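Local atomic coordinates of uncharacterized conserved protein YiiM (Geobacillus stearothermophilus, PDB entry 5YHH), a protein that probably acts as a molybdenum cofactor-dependent oxidoreductase of the MOSC family, linked to resistance against hydroxylaminopurine. Residues Glu78-Pro83 with Pro135-Ala140. Residues are numbered along the deposited sequence; the frame is centred on the assembly and turned at random.
Sequences ERYGRP and PDLPKA
Arg-79 and Tyr-80, consecutive residues in the last turn of helix 71-80, share the carboxylate of Asp-136 and illustrate how one acid can take a different partner on each oxygen. The arginine leaves its helix with CG anti to the backbone N (chi1 179°) and bends at chi3, which brings the guanidinium beside Asp-136 and the first turn of helix 137-144. There NH1 forms a rather long salt bridge with Asp-136 OD2, 3.3 Å away, the oxygen lying at the guanidinium edge and in its plane. A water molecule doubles the link, accepting from Arg-79 NH1 at 2.7 Å and donating to Asp-136 OD2 at 2.8 Å. One guanidinium face rests on a methyl group, with Ala-140 CB 3.5 Å from Arg-79 CZ. Within the MOSC domain, the contact joins the C-terminal end of helix 71-80, which follows strand 65-69 of the main sheet, to the N-terminal part of helix 137-144. Tyr-80 supplies the second grip: its OH donates to Asp-136 OD1 over 2.7 Å, reaching that oxygen from above the carboxylate plane, 45° out of it, and ring and carboxylate stand 75° apart. Beside this bond, Leu-137 CD1 packs obliquely against the ring, 4.1 Å from Tyr-80 CE2, while Trp-76, one turn earlier on the tyrosine's helix, touches both Leu-137 and Ala-140. Past Gly-81, which leaves the helical conformation with a positive phi, the Arg-82 side chain reaches helix 127-132, where NH1 is hydrogen-bonded to the backbone O of His-132.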
loop_
_atom_site.group_PDB
_atom_site.type_symbol
_atom_site.label_atom_id
_atom_site.label_comp_id
_atom_site.label_asym_id
_atom_site.label_seq_id
_atom_site.Cartn_x
_atom_site.Cartn_y
_atom_site.Cartn_z
ATOM N N GLU A 78 12.810 16.528 -1.698
ATOM C CA GLU A 78 13.439 17.491 -0.781
ATOM C C GLU A 78 14.493 16.822 0.097
ATOM O O GLU A 78 15.566 17.381 0.345
ATOM C CB GLU A 78 12.365 18.127 0.073
ATOM C CG GLU A 78 11.505 19.094 -0.744
ATOM C CD GLU A 78 10.270 19.557 -0.014
ATOM O OE1 GLU A 78 9.934 18.976 1.039
ATOM O OE2 GLU A 78 9.630 20.499 -0.508
ATOM N N ARG A 79 14.196 15.628 0.580
ATOM C CA ARG A 79 15.192 14.916 1.411
ATOM C C ARG A 79 16.414 14.485 0.622
ATOM O O ARG A 79 17.542 14.610 1.117
ATOM C CB ARG A 79 14.604 13.673 2.075
ATOM C CG ARG A 79 15.672 12.956 2.910
ATOM C CD ARG A 79 15.377 11.551 3.334
ATOM N NE ARG A 79 14.796 11.476 4.664
ATOM C CZ ARG A 79 15.213 10.775 5.714
ATOM N NH1 ARG A 79 16.313 10.024 5.744
ATOM N NH2 ARG A 79 14.468 10.832 6.800
ATOM N N TYR A 80 16.221 13.937 -0.572
ATOM C CA TYR A 80 17.349 13.334 -1.300
ATOM C C TYR A 80 17.892 14.119 -2.492
ATOM O O TYR A 80 18.927 13.721 -3.066
ATOM C CB TYR A 80 17.018 11.905 -1.748
ATOM C CG TYR A 80 16.835 10.956 -0.606
ATOM C CD1 TYR A 80 17.930 10.549 0.172
ATOM C CD2 TYR A 80 15.582 10.448 -0.300
ATOM C CE1 TYR A 80 17.758 9.656 1.235
ATOM C CE2 TYR A 80 15.410 9.569 0.760
ATOM C CZ TYR A 80 16.492 9.163 1.507
ATOM O OH TYR A 80 16.282 8.295 2.562
ATOM N N GLY A 81 17.253 15.230 -2.846
ATOM C CA GLY A 81 17.755 16.080 -3.928
ATOM C C GLY A 81 17.737 15.434 -5.318
ATOM O O GLY A 81 18.636 15.627 -6.138
ATOM N N ARG A 82 16.703 14.676 -5.610
ATOM C CA ARG A 82 16.599 14.014 -6.899
ATOM C C ARG A 82 15.113 13.747 -7.140
ATOM O O ARG A 82 14.341 13.745 -6.179
ATOM C CB ARG A 82 17.373 12.699 -6.855
ATOM C CG ARG A 82 16.677 11.667 -6.010
ATOM C CD ARG A 82 17.305 10.300 -6.146
ATOM N NE ARG A 82 18.611 10.241 -5.490
ATOM C CZ ARG A 82 19.297 9.105 -5.322
ATOM N NH1 ARG A 82 18.821 7.947 -5.808
ATOM N NH2 ARG A 82 20.463 9.131 -4.694
ATOM N N PRO A 83 14.720 13.484 -8.398
ATOM C CA PRO A 83 13.289 13.281 -8.660
ATOM C C PRO A 83 12.715 11.976 -8.131
ATOM O O PRO A 83 13.428 10.959 -8.123
ATOM C CB PRO A 83 13.175 13.272 -10.199
ATOM C CG PRO A 83 14.510 13.599 -10.726
ATOM C CD PRO A 83 15.528 13.575 -9.628
ATOM N N PRO A 135 20.576 3.347 1.063
ATOM C CA PRO A 135 20.430 2.390 2.170
ATOM C C PRO A 135 19.574 2.851 3.350
ATOM O O PRO A 135 19.098 2.010 4.122
ATOM C CB PRO A 135 21.884 2.150 2.658
ATOM C CG PRO A 135 22.781 2.819 1.704
ATOM C CD PRO A 135 21.989 3.642 0.734
ATOM N N ASP A 136 19.400 4.163 3.533
ATOM C CA ASP A 136 18.615 4.611 4.676
ATOM C C ASP A 136 17.135 4.788 4.337
ATOM O O ASP A 136 16.360 5.155 5.204
ATOM C CB ASP A 136 19.200 5.858 5.337
ATOM C CG ASP A 136 18.874 7.140 4.577
ATOM O OD1 ASP A 136 18.557 7.099 3.372
ATOM O OD2 ASP A 136 18.967 8.215 5.200
ATOM N N LEU A 137 16.745 4.563 3.084
ATOM C CA LEU A 137 15.345 4.759 2.679
ATOM C C LEU A 137 14.296 3.894 3.461
ATOM O O LEU A 137 13.270 4.412 3.911
ATOM C CB LEU A 137 15.213 4.620 1.147
ATOM C CG LEU A 137 13.840 4.822 0.527
ATOM C CD1 LEU A 137 13.258 6.147 1.045
ATOM C CD2 LEU A 137 13.875 4.752 -1.002
ATOM N N PRO A 138 14.559 2.582 3.667
ATOM C CA PRO A 138 13.575 1.831 4.464
ATOM C C PRO A 138 13.406 2.386 5.914
ATOM O O PRO A 138 12.288 2.508 6.423
ATOM C CB PRO A 138 14.157 0.386 4.476
ATOM C CG PRO A 138 14.952 0.282 3.193
ATOM C CD PRO A 138 15.515 1.702 2.966
ATOM N N LYS A 139 14.509 2.739 6.566
ATOM C CA LYS A 139 14.449 3.367 7.868
ATOM C C LYS A 139 13.662 4.673 7.810
ATOM O O LYS A 139 12.776 4.898 8.627
ATOM C CB LYS A 139 15.873 3.644 8.394
ATOM C CG LYS A 139 15.924 4.265 9.775
ATOM C CD LYS A 139 17.420 4.493 10.208
ATOM C CE LYS A 139 17.996 5.746 9.540
ATOM N NZ LYS A 139 19.509 5.827 9.531
ATOM N N ALA A 140 13.952 5.513 6.828
ATOM C CA ALA A 140 13.187 6.755 6.645
ATOM C C ALA A 140 11.685 6.527 6.466
ATOM O O ALA A 140 10.860 7.294 6.965
ATOM C CB ALA A 140 13.740 7.567 5.457
HETATM O O HOH W 1 18.520 10.836 4.429
#